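Local coordinates for Bot.2110.4 (Unidentified, PDB 5VMR), which is a small disulfide-containing helical miniprotein that binds another protein, probably a botulinum neurotoxin, at residues F4-I9 with C28-E33. Numbering follows the deposited sequence.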
loop_
_atom_site.group_PDB
_atom_site.type_symbol
_atom_site.label_atom_id
_atom_site.label_comp_id
_atom_site.label_asym_id
_atom_site.label_seq_id
_atom_site.Cartn_x
_atom_site.Cartn_y
_atom_site.Cartn_z
ATOM N N PHE C 4 28.439 -14.640 16.207
ATOM C CA PHE C 4 27.806 -15.147 14.998
ATOM C C PHE C 4 27.880 -16.676 14.961
ATOM O O PHE C 4 26.889 -17.357 14.676
ATOM C CB PHE C 4 28.478 -14.545 13.759
ATOM C CG PHE C 4 27.858 -14.981 12.462
ATOM C CD1 PHE C 4 26.779 -14.291 11.930
ATOM C CD2 PHE C 4 28.343 -16.087 11.782
ATOM C CE1 PHE C 4 26.199 -14.695 10.738
ATOM C CE2 PHE C 4 27.768 -16.500 10.588
ATOM C CZ PHE C 4 26.695 -15.804 10.063
ATOM N N CYS C 5 29.060 -17.207 15.269
ATOM C CA CYS C 5 29.283 -18.648 15.265
ATOM C C CYS C 5 28.349 -19.323 16.263
ATOM O O CYS C 5 27.753 -20.356 15.971
ATOM C CB CYS C 5 30.744 -18.966 15.594
ATOM S SG CYS C 5 31.483 -20.286 14.587
ATOM N N ALA C 6 28.203 -18.715 17.435
ATOM C CA ALA C 6 27.334 -19.254 18.473
ATOM C C ALA C 6 25.894 -19.322 17.982
ATOM O O ALA C 6 25.170 -20.272 18.270
ATOM C CB ALA C 6 27.426 -18.417 19.727
ATOM N N LEU C 7 25.477 -18.299 17.244
ATOM C CA LEU C 7 24.115 -18.261 16.725
ATOM C C LEU C 7 23.914 -19.302 15.643
ATOM O O LEU C 7 22.858 -19.934 15.553
ATOM C CB LEU C 7 23.795 -16.879 16.179
ATOM C CG LEU C 7 23.798 -15.819 17.274
ATOM C CD1 LEU C 7 24.075 -14.459 16.670
ATOM C CD2 LEU C 7 22.475 -15.844 18.011
ATOM N N LYS C 8 24.938 -19.462 14.816
ATOM C CA LYS C 8 24.922 -20.453 13.748
ATOM C C LYS C 8 24.681 -21.850 14.341
ATOM O O LYS C 8 23.899 -22.642 13.812
ATOM C CB LYS C 8 26.235 -20.363 12.965
ATOM C CG LYS C 8 26.363 -21.277 11.778
ATOM C CD LYS C 8 27.362 -20.684 10.784
ATOM C CE LYS C 8 28.804 -20.947 11.189
ATOM N NZ LYS C 8 29.047 -22.380 11.491
ATOM N N ILE C 9 25.299 -22.117 15.486
ATOM C CA ILE C 9 25.086 -23.379 16.188
ATOM C C ILE C 9 23.641 -23.530 16.636
ATOM O O ILE C 9 23.042 -24.594 16.459
ATOM C CB ILE C 9 26.004 -23.497 17.424
ATOM C CG1 ILE C 9 27.470 -23.417 16.993
ATOM C CG2 ILE C 9 25.704 -24.777 18.212
ATOM C CD1 ILE C 9 28.428 -23.236 18.135
ATOM N N CYS C 28 34.020 -23.521 15.679
ATOM C CA CYS C 28 33.827 -22.258 16.405
ATOM C C CYS C 28 34.877 -22.001 17.486
ATOM O O CYS C 28 35.203 -20.851 17.778
ATOM C CB CYS C 28 32.436 -22.214 17.044
ATOM S SG CYS C 28 31.085 -21.741 15.941
ATOM N N GLY C 29 35.400 -23.119 17.976
ATOM C CA GLY C 29 36.246 -23.198 19.141
ATOM C C GLY C 29 35.798 -23.957 20.377
ATOM O O GLY C 29 36.498 -23.968 21.377
ATOM N N TYR C 30 34.685 -24.666 20.335
ATOM C CA TYR C 30 34.208 -25.327 21.544
ATOM C C TYR C 30 34.794 -26.719 21.820
ATOM O O TYR C 30 35.435 -27.312 20.970
ATOM C CB TYR C 30 32.689 -25.451 21.520
ATOM C CG TYR C 30 31.948 -24.160 21.557
ATOM C CD1 TYR C 30 31.636 -23.563 22.749
ATOM C CD2 TYR C 30 31.545 -23.555 20.401
ATOM C CE1 TYR C 30 30.949 -22.383 22.790
ATOM C CE2 TYR C 30 30.860 -22.373 20.423
ATOM C CZ TYR C 30 30.564 -21.795 21.624
ATOM O OH TYR C 30 29.878 -20.620 21.637
ATOM N N SER C 31 34.570 -27.217 23.031
ATOM C CA SER C 31 35.112 -28.508 23.440
ATOM C C SER C 31 34.248 -29.666 22.952
ATOM O O SER C 31 33.021 -29.624 23.056
ATOM C CB SER C 31 35.260 -28.570 24.961
ATOM O OG SER C 31 35.735 -29.838 25.378
ATOM N N GLU C 32 34.895 -30.698 22.420
ATOM C CA GLU C 32 34.188 -31.877 21.941
ATOM C C GLU C 32 33.149 -32.326 22.960
ATOM O O GLU C 32 32.011 -32.635 22.608
ATOM C CB GLU C 32 35.171 -33.014 21.654
ATOM N N GLU C 33 33.548 -32.360 24.227
ATOM C CA GLU C 33 32.653 -32.774 25.301
ATOM C C GLU C 33 31.657 -31.671 25.647
ATOM O O GLU C 33 30.468 -31.933 25.832
ATOM C CB GLU C 33 33.454 -33.167 26.545
#
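Chi1 of -138° at Cys5, well off the anti position, and chi1 of -81° at Cys28, which sets its SG anti to the carbonyl carbon, turn the two sulfurs onto each other. They form a disulfide, Cys5 SG to Cys28 SG 2.0 Å, whose two halves stand nearly at right angles (chi3 -98°). One turn further along helix 3-14, Ile9 continues the contact. Its CG1 branch carries Ile9 CD1 to 3.8 Å from Cys28 SG. The same methyl meets the Tyr30 ring obliquely, with Ile9 CD1 3.4 Å from Tyr30 CE2, a close fit between disulfide and phenol. At the far end of the ring, Tyr30 OH comes to 3.8 Å from Ala6 CB, and the tyrosine thus reaches across to the first helix. No hydrogen bond joins the segments; the contact rests on the disulfide and apolar packing. Gly29, the first residue past helix 18-28, has positive phi and turns the chain toward helix 32-38. Ala25 of helix 18-28 touches both Ile9 and Tyr30, while Lys8 makes a salt bridge to the other protein chain. The arrangement is that of a disulfide-stapled three-helix miniprotein, the covalent link joining the start of the first helix to the end of the second.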